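Side-chain contacts in aspartate-semialdehyde dehydrogenase 2 (PDB 2R00), which makes L-aspartate semialdehyde by the NADPH-dependent reductive dephosphorylation of L-aspartyl-4-phosphate, an early step toward lysine, methionine and threonine: residues Phe4-Phe9 / Glu21-Arg26; Gly43-Tyr46 / Lys51-Arg54; Phe61-Val66 / Ala79-Ile84; Gly89-Asp94 / Glu329-Asp334. All coordinates share one frame; numbering follows the deposited sequence.

Contact 1 (Phe4-Phe9 / Glu21-Arg26); sequences FNVAIF and EVLQER
I8 and L23 meet through matching torsions: I8 CG1 and L23 CG both lie anti to the carbonyl carbon of their own residue (chi1 -63° and -75°), and an extended second torsion then carries CD1 outward to the end of the chain. The helix and the strand can therefore stand well apart, with the CA atoms of V6 and L23 separated by 9.8 Å, and still be joined. They are the first strand and first helix of the Rossmann-type nucleotide-binding domain, the opening half of the beta-alpha-beta unit 4-9, 14-25, 30-37, and in this unit the aliphatic tips of V6, I8 and L23 pack between strand and helix.

L23 CD1 does all the touching from the helix side. It meets I8 CD1 tip to tip at 3.9 Å. The approach of V6 is looser, with V6 CG1 4.3 Å from L23 CD1. V6 and I8, two residues apart in the strand, thus share one leucine methyl, while A7 between them points to the other face of the sheet. The contact is wholly buried: F28 touches both V6 and L23, and V325 of helix 316-335 also packs on L23. The turn from strand to helix, T12 to V15, is predicted to bind NADP(+), and the side chain of V15 is about 8 Å from that of I8.

Beyond L23 the helix runs to E25. R26 forms a salt bridge with E329, E25 forms another with K318, and the last turn is closed where R26 N donates to V22 O at 2.8 Å.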
loop_
_atom_site.group_PDB
_atom_site.type_symbol
_atom_site.label_atom_id
_atom_site.label_comp_id
_atom_site.label_asym_id
_atom_site.label_seq_id
_atom_site.Cartn_x
_atom_site.Cartn_y
_atom_site.Cartn_z
ATOM N N PHE A 4 -14.011 -28.948 -28.935
ATOM C CA PHE A 4 -14.560 -27.680 -29.403
ATOM C C PHE A 4 -13.549 -26.899 -30.224
ATOM O O PHE A 4 -12.345 -26.945 -29.956
ATOM C CB PHE A 4 -15.037 -26.850 -28.207
ATOM C CG PHE A 4 -15.962 -27.596 -27.296
ATOM C CD1 PHE A 4 -17.337 -27.477 -27.438
ATOM C CD2 PHE A 4 -15.459 -28.441 -26.308
ATOM C CE1 PHE A 4 -18.204 -28.176 -26.606
ATOM C CE2 PHE A 4 -16.315 -29.146 -25.473
ATOM C CZ PHE A 4 -17.692 -29.012 -25.621
ATOM N N ASN A 5 -14.048 -26.201 -31.238
ATOM C CA ASN A 5 -13.240 -25.273 -32.003
ATOM C C ASN A 5 -13.160 -23.931 -31.275
ATOM O O ASN A 5 -14.183 -23.380 -30.821
ATOM C CB ASN A 5 -13.803 -25.099 -33.414
ATOM C CG ASN A 5 -13.645 -26.353 -34.270
ATOM O OD1 ASN A 5 -12.699 -27.130 -34.097
ATOM N ND2 ASN A 5 -14.580 -26.555 -35.195
ATOM N N VAL A 6 -11.935 -23.429 -31.158
ATOM C CA VAL A 6 -11.635 -22.247 -30.356
ATOM C C VAL A 6 -10.758 -21.259 -31.124
ATOM O O VAL A 6 -9.776 -21.646 -31.769
ATOM C CB VAL A 6 -10.939 -22.642 -29.027
ATOM C CG1 VAL A 6 -10.658 -21.406 -28.164
ATOM C CG2 VAL A 6 -11.788 -23.653 -28.254
ATOM N N ALA A 7 -11.129 -19.986 -31.050
ATOM C CA ALA A 7 -10.339 -18.895 -31.608
ATOM C C ALA A 7 -9.735 -18.058 -30.491
ATOM O O ALA A 7 -10.364 -17.850 -29.440
ATOM C CB ALA A 7 -11.199 -18.002 -32.510
ATOM N N ILE A 8 -8.521 -17.574 -30.730
ATOM C CA ILE A 8 -7.929 -16.534 -29.901
ATOM C C ILE A 8 -7.723 -15.322 -30.790
ATOM O O ILE A 8 -7.035 -15.407 -31.808
ATOM C CB ILE A 8 -6.579 -16.967 -29.278
ATOM C CG1 ILE A 8 -6.778 -18.150 -28.324
ATOM C CG2 ILE A 8 -5.923 -15.788 -28.528
ATOM C CD1 ILE A 8 -5.467 -18.835 -27.912
ATOM N N PHE A 9 -8.346 -14.202 -30.423
ATOM C CA PHE A 9 -8.181 -12.947 -31.159
ATOM C C PHE A 9 -7.239 -12.030 -30.395
ATOM O O PHE A 9 -7.461 -11.732 -29.227
ATOM C CB PHE A 9 -9.543 -12.279 -31.423
ATOM C CG PHE A 9 -9.463 -10.971 -32.179
ATOM C CD1 PHE A 9 -8.488 -10.758 -33.162
ATOM C CD2 PHE A 9 -10.385 -9.958 -31.927
ATOM C CE1 PHE A 9 -8.424 -9.544 -33.865
ATOM C CE2 PHE A 9 -10.345 -8.747 -32.630
ATOM C CZ PHE A 9 -9.360 -8.535 -33.596
ATOM N N GLU A 21 -0.946 -20.976 -24.266
ATOM C CA GLU A 21 -0.211 -21.761 -23.254
ATOM C C GLU A 21 -1.103 -22.352 -22.170
ATOM O O GLU A 21 -0.898 -23.497 -21.739
ATOM C CB GLU A 21 0.855 -20.909 -22.570
ATOM C CG GLU A 21 2.003 -20.494 -23.463
ATOM C CD GLU A 21 2.966 -19.543 -22.761
ATOM O OE1 GLU A 21 3.639 -18.766 -23.466
ATOM O OE2 GLU A 21 3.050 -19.564 -21.508
ATOM N N VAL A 22 -2.078 -21.566 -21.716
ATOM C CA VAL A 22 -2.988 -22.010 -20.667
ATOM C C VAL A 22 -3.949 -23.088 -21.178
ATOM O O VAL A 22 -4.179 -24.067 -20.490
ATOM C CB VAL A 22 -3.734 -20.823 -19.980
ATOM C CG1 VAL A 22 -4.770 -21.330 -18.984
ATOM C CG2 VAL A 22 -2.732 -19.894 -19.280
ATOM N N LEU A 23 -4.490 -22.908 -22.382
ATOM C CA LEU A 23 -5.327 -23.927 -23.021
ATOM C C LEU A 23 -4.597 -25.268 -23.137
ATOM O O LEU A 23 -5.188 -26.333 -22.927
ATOM C CB LEU A 23 -5.793 -23.462 -24.408
ATOM C CG LEU A 23 -6.907 -22.400 -24.476
ATOM C CD1 LEU A 23 -7.046 -21.838 -25.899
ATOM C CD2 LEU A 23 -8.234 -22.951 -23.978
ATOM N N GLN A 24 -3.316 -25.202 -23.463
ATOM C CA GLN A 24 -2.476 -26.390 -23.543
ATOM C C GLN A 24 -2.231 -26.998 -22.142
ATOM O O GLN A 24 -2.575 -28.159 -21.891
ATOM C CB GLN A 24 -1.174 -26.039 -24.260
ATOM C CG GLN A 24 -0.205 -27.192 -24.423
ATOM C CD GLN A 24 0.990 -26.792 -25.240
ATOM O OE1 GLN A 24 0.929 -26.757 -26.463
ATOM N NE2 GLN A 24 2.097 -26.487 -24.566
ATOM N N GLU A 25 -1.692 -26.195 -21.227
ATOM C CA GLU A 25 -1.423 -26.642 -19.855
ATOM C C GLU A 25 -2.651 -27.226 -19.135
ATOM O O GLU A 25 -2.550 -28.261 -18.464
ATOM C CB GLU A 25 -0.766 -25.519 -19.042
ATOM C CG GLU A 25 0.693 -25.288 -19.434
ATOM C CD GLU A 25 1.291 -23.995 -18.894
ATOM O OE1 GLU A 25 0.676 -23.366 -17.993
ATOM O OE2 GLU A 25 2.392 -23.612 -19.369
ATOM N N ARG A 26 -3.802 -26.571 -19.288
ATOM C CA ARG A 26 -5.058 -27.021 -18.676
ATOM C C ARG A 26 -5.740 -28.162 -19.450
ATOM O O ARG A 26 -6.796 -28.662 -19.042
ATOM C CB ARG A 26 -6.030 -25.841 -18.514
ATOM C CG ARG A 26 -5.606 -24.816 -17.485
ATOM C CD ARG A 26 -6.790 -23.973 -16.997
ATOM N NE ARG A 26 -6.621 -23.695 -15.577
ATOM C CZ ARG A 26 -7.450 -24.076 -14.611
ATOM N NH1 ARG A 26 -8.576 -24.726 -14.876
ATOM N NH2 ARG A 26 -7.155 -23.765 -13.364
#

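Contact 2 (Gly43-Tyr46 / Lys51-Arg54); sequences GKTY and KTVR
R54 and T45 stand side by side on one face of a beta hairpin, where strand 45-48 turns back into strand 51-57 at the edge of the nucleotide-binding domain's sheet. From its CB, the R54 chain sets out with CG anti to the backbone N (chi1 -174°). CG then passes 3.7 Å from G43 CA, and CD stays beside the same glycine, whose positive phi would jam a CB against the preceding carbonyl O. A turn at chi3 (-43°) folds the end of the chain back over the partner strand. There T45 CG2 covers one face of the guanidinium, 3.6 Å from R54 NH1, while G43 O lies at the edge near its plane. The hydrogen bond from R54 NH1 to G43 O is weak, long at 3.4 Å and bent at 134°, and packing against T45 and G43 accompanies it. T45 CG2 also meets T52 CG2 at 4.0 Å on the same face.

Beneath these side chains the backbone sets the register. T45 and R54 form a non-hydrogen-bonded pair, and Y46 and V53 the adjoining hydrogen-bonded pair, in which Y46 N donates to V53 O at 2.9 Å. Y46 and V53 project from the opposite face, where both touch L35 of strand 30-37. The phenol of Y46 leads away from the hairpin to bond E17 through its hydroxyl, close to T12, a predicted NADP(+)-binding residue. K44 NZ sits above the rim of the Y46 ring, and the return bond of the pair, V53 N to Y46 O, is short at 2.7 Å.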
loop_
_atom_site.group_PDB
_atom_site.type_symbol
_atom_site.label_atom_id
_atom_site.label_comp_id
_atom_site.label_asym_id
_atom_site.label_seq_id
_atom_site.Cartn_x
_atom_site.Cartn_y
_atom_site.Cartn_z
ATOM N N GLY A 43 0.349 -15.002 -40.751
ATOM C CA GLY A 43 1.364 -15.946 -41.206
ATOM C C GLY A 43 2.344 -16.393 -40.135
ATOM O O GLY A 43 3.110 -17.333 -40.354
ATOM N N LYS A 44 2.347 -15.725 -38.984
ATOM C CA LYS A 44 3.191 -16.163 -37.872
ATOM C C LYS A 44 2.719 -17.525 -37.351
ATOM O O LYS A 44 1.522 -17.826 -37.379
ATOM C CB LYS A 44 3.222 -15.140 -36.739
ATOM C CG LYS A 44 4.448 -15.313 -35.850
ATOM C CD LYS A 44 4.348 -14.581 -34.524
ATOM C CE LYS A 44 5.573 -14.878 -33.642
ATOM N NZ LYS A 44 5.935 -16.337 -33.600
ATOM N N THR A 45 3.659 -18.350 -36.897
ATOM C CA THR A 45 3.310 -19.700 -36.479
ATOM C C THR A 45 3.570 -19.966 -35.003
ATOM O O THR A 45 4.533 -19.455 -34.428
ATOM C CB THR A 45 4.004 -20.769 -37.332
ATOM O OG1 THR A 45 5.413 -20.510 -37.373
ATOM C CG2 THR A 45 3.435 -20.777 -38.743
ATOM N N TYR A 46 2.684 -20.771 -34.415
ATOM C CA TYR A 46 2.767 -21.193 -33.021
ATOM C C TYR A 46 2.542 -22.699 -32.908
ATOM O O TYR A 46 1.865 -23.298 -33.750
ATOM C CB TYR A 46 1.718 -20.458 -32.177
ATOM C CG TYR A 46 2.001 -18.981 -31.998
ATOM C CD1 TYR A 46 1.467 -18.042 -32.876
ATOM C CD2 TYR A 46 2.811 -18.526 -30.954
ATOM C CE1 TYR A 46 1.720 -16.683 -32.717
ATOM C CE2 TYR A 46 3.072 -17.182 -30.788
ATOM C CZ TYR A 46 2.521 -16.265 -31.673
ATOM O OH TYR A 46 2.776 -14.927 -31.516
ATOM N N LYS A 51 0.883 -29.478 -32.528
ATOM C CA LYS A 51 0.482 -29.108 -33.886
ATOM C C LYS A 51 0.821 -27.641 -34.185
ATOM O O LYS A 51 0.882 -26.806 -33.271
ATOM C CB LYS A 51 -1.014 -29.365 -34.095
ATOM C CG LYS A 51 -1.469 -30.792 -33.778
ATOM C CD LYS A 51 -2.870 -31.051 -34.310
ATOM C CE LYS A 51 -3.391 -32.418 -33.878
ATOM N NZ LYS A 51 -4.775 -32.666 -34.394
ATOM N N THR A 52 1.054 -27.333 -35.460
ATOM C CA THR A 52 1.347 -25.961 -35.881
ATOM C C THR A 52 0.053 -25.185 -36.155
ATOM O O THR A 52 -0.850 -25.684 -36.824
ATOM C CB THR A 52 2.261 -25.942 -37.123
ATOM O OG1 THR A 52 3.479 -26.609 -36.800
ATOM C CG2 THR A 52 2.595 -24.506 -37.563
ATOM N N VAL A 53 -0.031 -23.970 -35.617
ATOM C CA VAL A 53 -1.166 -23.091 -35.877
ATOM C C VAL A 53 -0.677 -21.784 -36.503
ATOM O O VAL A 53 0.264 -21.166 -36.002
ATOM C CB VAL A 53 -1.999 -22.807 -34.597
ATOM C CG1 VAL A 53 -3.352 -22.213 -34.982
ATOM C CG2 VAL A 53 -2.217 -24.080 -33.788
ATOM N N ARG A 54 -1.314 -21.375 -37.603
ATOM C CA ARG A 54 -0.918 -20.164 -38.320
ATOM C C ARG A 54 -1.882 -19.003 -38.071
ATOM O O ARG A 54 -3.092 -19.132 -38.282
ATOM C CB ARG A 54 -0.806 -20.431 -39.827
ATOM C CG ARG A 54 -0.256 -19.246 -40.630
ATOM C CD ARG A 54 -0.048 -19.580 -42.118
ATOM N NE ARG A 54 0.553 -20.901 -42.330
ATOM C CZ ARG A 54 1.860 -21.161 -42.356
ATOM N NH1 ARG A 54 2.764 -20.189 -42.195
ATOM N NH2 ARG A 54 2.266 -22.410 -42.551
#

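Contact 3 (Phe61-Val66 / Ala79-Ile84); sequences FDWSQV and AKWAPI
Aromatic contact comes first, between W63 and W81. The two side chains cross at about a right angle, and the pyrrole end of W63 comes up to the six-membered ring of W81, with W63 NE1 4.0 Å from W81 CE3 and equally far from W81 CZ3. Each ring meets the other obliquely, their planes inclined at about 37°. W63 is also held from within its own segment: the edge of the F61 ring is set over its face, with F61 CD2 3.7 Å above the centre of the indole. On the other partner, F9 meets the ring of W81 with the planes at about 80°.

Aliphatic contact completes the junction. I84 CG2, placed anti to its own backbone N, reaches W63 CD1 at 4.1 Å and crosses the indole, so that W63 is received by two residues of helix 75-87, one turn apart. On the same helix, K80 lays its CG over the rim of the W81 ring. In the Rossmann-type domain this helix follows strand 68-71, and residues 61-66 are the loop that leads into that strand. The tryptophans therefore tie the approach to a strand to the helix that leaves it, and W63 also rests on L36 and A69 of the sheet.

Within the loop, polar bonds hold the turn around W63. S64 N donates to D62 OD1 at 3.1 Å, an Asx turn whose N-H arrives from well above the carboxylate plane. The following 3-10 segment is tied by V66 N to W63 O at 3.2 Å.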
loop_
_atom_site.group_PDB
_atom_site.type_symbol
_atom_site.label_atom_id
_atom_site.label_comp_id
_atom_site.label_asym_id
_atom_site.label_seq_id
_atom_site.Cartn_x
_atom_site.Cartn_y
_atom_site.Cartn_z
ATOM N N PHE A 61 -11.667 -13.891 -41.631
ATOM C CA PHE A 61 -12.055 -15.073 -40.866
ATOM C C PHE A 61 -13.549 -15.392 -40.925
ATOM O O PHE A 61 -14.389 -14.499 -40.794
ATOM C CB PHE A 61 -11.581 -14.945 -39.410
ATOM C CG PHE A 61 -11.699 -16.216 -38.617
ATOM C CD1 PHE A 61 -10.942 -17.339 -38.950
ATOM C CD2 PHE A 61 -12.565 -16.295 -37.525
ATOM C CE1 PHE A 61 -11.047 -18.520 -38.212
ATOM C CE2 PHE A 61 -12.674 -17.464 -36.778
ATOM C CZ PHE A 61 -11.915 -18.582 -37.123
ATOM N N ASP A 62 -13.857 -16.672 -41.130
ATOM C CA ASP A 62 -15.216 -17.204 -41.052
ATOM C C ASP A 62 -15.459 -17.696 -39.622
ATOM O O ASP A 62 -14.874 -18.689 -39.194
ATOM C CB ASP A 62 -15.402 -18.346 -42.078
ATOM C CG ASP A 62 -16.727 -19.085 -41.921
ATOM O OD1 ASP A 62 -17.660 -18.539 -41.301
ATOM O OD2 ASP A 62 -16.836 -20.229 -42.426
ATOM N N TRP A 63 -16.322 -16.992 -38.892
ATOM C CA TRP A 63 -16.547 -17.259 -37.468
ATOM C C TRP A 63 -17.394 -18.509 -37.225
ATOM O O TRP A 63 -17.424 -19.028 -36.112
ATOM C CB TRP A 63 -17.175 -16.035 -36.772
ATOM C CG TRP A 63 -16.271 -14.819 -36.713
ATOM C CD1 TRP A 63 -16.247 -13.773 -37.585
ATOM C CD2 TRP A 63 -15.277 -14.531 -35.714
ATOM N NE1 TRP A 63 -15.297 -12.852 -37.200
ATOM C CE2 TRP A 63 -14.691 -13.292 -36.053
ATOM C CE3 TRP A 63 -14.832 -15.197 -34.561
ATOM C CZ2 TRP A 63 -13.673 -12.701 -35.281
ATOM C CZ3 TRP A 63 -13.814 -14.610 -33.795
ATOM C CH2 TRP A 63 -13.253 -13.373 -34.160
ATOM N N SER A 64 -18.071 -18.988 -38.273
ATOM C CA SER A 64 -18.867 -20.225 -38.217
ATOM C C SER A 64 -18.032 -21.447 -37.871
ATOM O O SER A 64 -18.565 -22.485 -37.461
ATOM C CB SER A 64 -19.585 -20.461 -39.547
ATOM O OG SER A 64 -20.654 -19.538 -39.695
ATOM N N GLN A 65 -16.723 -21.317 -38.040
ATOM C CA GLN A 65 -15.775 -22.384 -37.717
ATOM C C GLN A 65 -15.629 -22.681 -36.221
ATOM O O GLN A 65 -15.182 -23.768 -35.856
ATOM C CB GLN A 65 -14.400 -22.055 -38.294
ATOM C CG GLN A 65 -14.363 -22.009 -39.810
ATOM C CD GLN A 65 -13.027 -21.563 -40.340
ATOM O OE1 GLN A 65 -12.686 -20.378 -40.296
ATOM N NE2 GLN A 65 -12.255 -22.509 -40.857
ATOM N N VAL A 66 -15.994 -21.732 -35.358
ATOM C CA VAL A 66 -15.666 -21.867 -33.926
ATOM C C VAL A 66 -16.868 -21.844 -32.990
ATOM O O VAL A 66 -17.905 -21.248 -33.301
ATOM C CB VAL A 66 -14.596 -20.833 -33.452
ATOM C CG1 VAL A 66 -13.245 -21.128 -34.084
ATOM C CG2 VAL A 66 -15.009 -19.423 -33.770
ATOM N N ALA A 79 -15.057 -4.128 -29.250
ATOM C CA ALA A 79 -16.265 -3.351 -29.576
ATOM C C ALA A 79 -16.766 -3.627 -30.995
ATOM O O ALA A 79 -17.968 -3.799 -31.213
ATOM C CB ALA A 79 -15.983 -1.859 -29.405
ATOM N N LYS A 80 -15.836 -3.636 -31.945
ATOM C CA LYS A 80 -16.094 -3.929 -33.358
ATOM C C LYS A 80 -16.386 -5.415 -33.608
ATOM O O LYS A 80 -17.438 -5.766 -34.160
ATOM C CB LYS A 80 -14.888 -3.480 -34.200
ATOM C CG LYS A 80 -15.032 -3.689 -35.717
ATOM C CD LYS A 80 -13.994 -2.867 -36.487
ATOM C CE LYS A 80 -14.107 -3.097 -37.998
ATOM N NZ LYS A 80 -13.416 -2.021 -38.768
ATOM N N TRP A 81 -15.463 -6.277 -33.177
ATOM C CA TRP A 81 -15.475 -7.690 -33.566
ATOM C C TRP A 81 -16.309 -8.673 -32.733
ATOM O O TRP A 81 -16.779 -9.679 -33.267
ATOM C CB TRP A 81 -14.039 -8.209 -33.724
ATOM C CG TRP A 81 -13.410 -7.675 -34.951
ATOM C CD1 TRP A 81 -12.447 -6.724 -35.026
ATOM C CD2 TRP A 81 -13.744 -8.024 -36.300
ATOM N NE1 TRP A 81 -12.130 -6.474 -36.340
ATOM C CE2 TRP A 81 -12.914 -7.260 -37.144
ATOM C CE3 TRP A 81 -14.646 -8.937 -36.876
ATOM C CZ2 TRP A 81 -12.966 -7.356 -38.547
ATOM C CZ3 TRP A 81 -14.703 -9.032 -38.275
ATOM C CH2 TRP A 81 -13.865 -8.243 -39.089
ATOM N N ALA A 82 -16.495 -8.404 -31.443
ATOM C CA ALA A 82 -17.271 -9.330 -30.614
ATOM C C ALA A 82 -18.733 -9.444 -31.033
ATOM O O ALA A 82 -19.279 -10.549 -31.006
ATOM C CB ALA A 82 -17.160 -9.008 -29.123
ATOM N N PRO A 83 -19.391 -8.313 -31.364
ATOM C CA PRO A 83 -20.740 -8.456 -31.929
ATOM C C PRO A 83 -20.810 -9.331 -33.191
ATOM O O PRO A 83 -21.790 -10.053 -33.382
ATOM C CB PRO A 83 -21.131 -7.010 -32.261
ATOM C CG PRO A 83 -20.363 -6.184 -31.257
ATOM C CD PRO A 83 -19.025 -6.890 -31.196
ATOM N N ILE A 84 -19.791 -9.243 -34.037
ATOM C CA ILE A 84 -19.728 -10.006 -35.292
ATOM C C ILE A 84 -19.550 -11.507 -35.037
ATOM O O ILE A 84 -20.251 -12.332 -35.622
ATOM C CB ILE A 84 -18.620 -9.458 -36.218
ATOM C CG1 ILE A 84 -18.944 -7.997 -36.588
ATOM C CG2 ILE A 84 -18.479 -10.334 -37.464
ATOM C CD1 ILE A 84 -17.939 -7.348 -37.509
#

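Contact 4 (Gly89-Asp94 / Glu329-Asp334); sequences GVVVID and ELLVRD
L331 and V91 meet tip to tip, and both owe the meeting to fully extended branches. L331 sets CG anti to its backbone N (chi1 178°), and its second torsion directs CD2 straight on toward the sheet while CD1 turns off. V91 offers CG1, which likewise lies anti to its own N. L331 CD2 and V91 CG1 close to 3.6 Å, snug for two methyls. I93 takes the other choice at its first torsion (chi1 -66°), which sends its CD1 out across the strand toward the helix, to 4.3 Å from the same L331 CD2. One leucine methyl is thus shared by two strand residues, while V92 between them faces A82 and A85 of helix 75-87.

On the outer side of the helix, conformations are less regular. R333 folds its chain so that NH1 pairs with the neighbouring D334, 3.0 Å from D334 OD2, with a second, weak bond to D334 OD1. L330 CD1 lies above the rim of the guanidinium. Before the strand, G89, just after helix 75-87, closes that helix with a Schellman motif, its positive phi releasing the chain toward V91. D94, at the far end, bonds S78 and T96.

This is strand-helix packing of a Rossmann-type alpha/beta sheet, on a parallel strand next to the edge strand 125-127; the covering helix here comes from the C-terminal end of the chain.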
loop_
_atom_site.group_PDB
_atom_site.type_symbol
_atom_site.label_atom_id
_atom_site.label_comp_id
_atom_site.label_asym_id
_atom_site.label_seq_id
_atom_site.Cartn_x
_atom_site.Cartn_y
_atom_site.Cartn_z
ATOM N N GLY A 89 -22.813 -16.866 -33.940
ATOM C CA GLY A 89 -23.135 -17.938 -32.997
ATOM C C GLY A 89 -21.958 -18.386 -32.135
ATOM O O GLY A 89 -22.057 -19.390 -31.432
ATOM N N VAL A 90 -20.854 -17.639 -32.188
ATOM C CA VAL A 90 -19.692 -17.862 -31.309
ATOM C C VAL A 90 -19.954 -17.255 -29.913
ATOM O O VAL A 90 -20.546 -16.177 -29.801
ATOM C CB VAL A 90 -18.409 -17.208 -31.902
ATOM C CG1 VAL A 90 -17.168 -17.601 -31.116
ATOM C CG2 VAL A 90 -18.242 -17.573 -33.361
ATOM N N VAL A 91 -19.510 -17.939 -28.853
ATOM C CA VAL A 91 -19.534 -17.352 -27.520
ATOM C C VAL A 91 -18.172 -16.721 -27.237
ATOM O O VAL A 91 -17.140 -17.407 -27.231
ATOM C CB VAL A 91 -19.958 -18.360 -26.404
ATOM C CG1 VAL A 91 -20.096 -17.640 -25.047
ATOM C CG2 VAL A 91 -21.263 -19.031 -26.768
ATOM N N VAL A 92 -18.180 -15.403 -27.032
ATOM C CA VAL A 92 -16.954 -14.624 -26.877
ATOM C C VAL A 92 -16.662 -14.427 -25.393
ATOM O O VAL A 92 -17.522 -13.984 -24.638
ATOM C CB VAL A 92 -17.054 -13.246 -27.582
ATOM C CG1 VAL A 92 -15.765 -12.434 -27.413
ATOM C CG2 VAL A 92 -17.396 -13.415 -29.064
ATOM N N ILE A 93 -15.457 -14.796 -24.980
ATOM C CA ILE A 93 -14.973 -14.482 -23.641
ATOM C C ILE A 93 -13.989 -13.328 -23.816
ATOM O O ILE A 93 -12.963 -13.476 -24.472
ATOM C CB ILE A 93 -14.351 -15.725 -22.933
ATOM C CG1 ILE A 93 -15.447 -16.781 -22.682
ATOM C CG2 ILE A 93 -13.667 -15.305 -21.630
ATOM C CD1 ILE A 93 -14.964 -18.235 -22.683
ATOM N N ASP A 94 -14.352 -12.165 -23.271
ATOM C CA ASP A 94 -13.694 -10.915 -23.633
ATOM C C ASP A 94 -12.779 -10.390 -22.549
ATOM O O ASP A 94 -13.239 -9.954 -21.500
ATOM C CB ASP A 94 -14.716 -9.830 -23.984
ATOM C CG ASP A 94 -14.072 -8.646 -24.662
ATOM O OD1 ASP A 94 -13.284 -8.883 -25.603
ATOM O OD2 ASP A 94 -14.338 -7.490 -24.258
ATOM N N GLU A 329 -14.068 -23.462 -19.619
ATOM C CA GLU A 329 -14.186 -24.812 -19.098
ATOM C C GLU A 329 -15.584 -25.037 -18.568
ATOM O O GLU A 329 -16.208 -26.038 -18.896
ATOM C CB GLU A 329 -13.147 -25.044 -18.002
ATOM C CG GLU A 329 -11.732 -25.217 -18.534
ATOM C CD GLU A 329 -10.681 -25.197 -17.439
ATOM O OE1 GLU A 329 -9.500 -25.389 -17.766
ATOM O OE2 GLU A 329 -11.027 -24.966 -16.259
ATOM N N LEU A 330 -16.085 -24.094 -17.769
ATOM C CA LEU A 330 -17.421 -24.200 -17.191
ATOM C C LEU A 330 -18.521 -24.045 -18.238
ATOM O O LEU A 330 -19.554 -24.722 -18.184
ATOM C CB LEU A 330 -17.590 -23.173 -16.070
ATOM C CG LEU A 330 -17.432 -23.612 -14.615
ATOM C CD1 LEU A 330 -16.413 -24.722 -14.418
ATOM C CD2 LEU A 330 -17.083 -22.400 -13.750
ATOM N N LEU A 331 -18.281 -23.158 -19.195
ATOM C CA LEU A 331 -19.208 -22.924 -20.292
ATOM C C LEU A 331 -19.435 -24.228 -21.060
ATOM O O LEU A 331 -20.567 -24.656 -21.257
ATOM C CB LEU A 331 -18.648 -21.830 -21.215
ATOM C CG LEU A 331 -19.438 -21.453 -22.464
ATOM C CD1 LEU A 331 -20.802 -20.906 -22.085
ATOM C CD2 LEU A 331 -18.656 -20.443 -23.284
ATOM N N VAL A 332 -18.329 -24.849 -21.458
ATOM C CA VAL A 332 -18.295 -26.124 -22.177
ATOM C C VAL A 332 -18.940 -27.281 -21.399
ATOM O O VAL A 332 -19.660 -28.105 -21.972
ATOM C CB VAL A 332 -16.815 -26.450 -22.533
ATOM C CG1 VAL A 332 -16.470 -27.938 -22.350
ATOM C CG2 VAL A 332 -16.468 -25.911 -23.920
ATOM N N ARG A 333 -18.681 -27.321 -20.092
ATOM C CA ARG A 333 -19.158 -28.384 -19.215
ATOM C C ARG A 333 -20.683 -28.378 -19.088
ATOM O O ARG A 333 -21.337 -29.410 -19.279
ATOM C CB ARG A 333 -18.518 -28.230 -17.829
ATOM C CG ARG A 333 -18.602 -29.462 -16.940
ATOM C CD ARG A 333 -19.215 -29.106 -15.590
ATOM N NE ARG A 333 -18.234 -28.718 -14.583
ATOM C CZ ARG A 333 -18.515 -28.028 -13.480
ATOM N NH1 ARG A 333 -19.754 -27.607 -13.236
ATOM N NH2 ARG A 333 -17.547 -27.739 -12.624
ATOM N N ASP A 334 -21.241 -27.209 -18.778
ATOM C CA ASP A 334 -22.640 -27.098 -18.363
ATOM C C ASP A 334 -23.610 -26.569 -19.423
ATOM O O ASP A 334 -24.833 -26.655 -19.235
ATOM C CB ASP A 334 -22.744 -26.230 -17.100
ATOM C CG ASP A 334 -21.975 -26.807 -15.923
ATOM O OD1 ASP A 334 -21.804 -28.042 -15.853
ATOM O OD2 ASP A 334 -21.542 -26.024 -15.056
#

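Overall arrangement
From the N terminus the four contacts follow in series, each closing before the next opens, so none nests within or crosses another. Contact 1 closes the first strand-helix unit, contact 2 a tight hairpin at the sheet's edge, and contact 3 a short loop around strand 68-71. Contact 4 spans 234 residues, including the dimerisation domain, and brings the C-terminal helix back to the nucleotide-binding sheet. Helices 14-25 and 316-335 lie together on one face of that sheet and helix 75-87 on the other. Contact 1 touches contact 3 through a weak bond from N5 ND2 to Q65 O, and contact 4 through F4 and V332; V90 packs on W63 between contacts 3 and 4. Contact 2 stands apart.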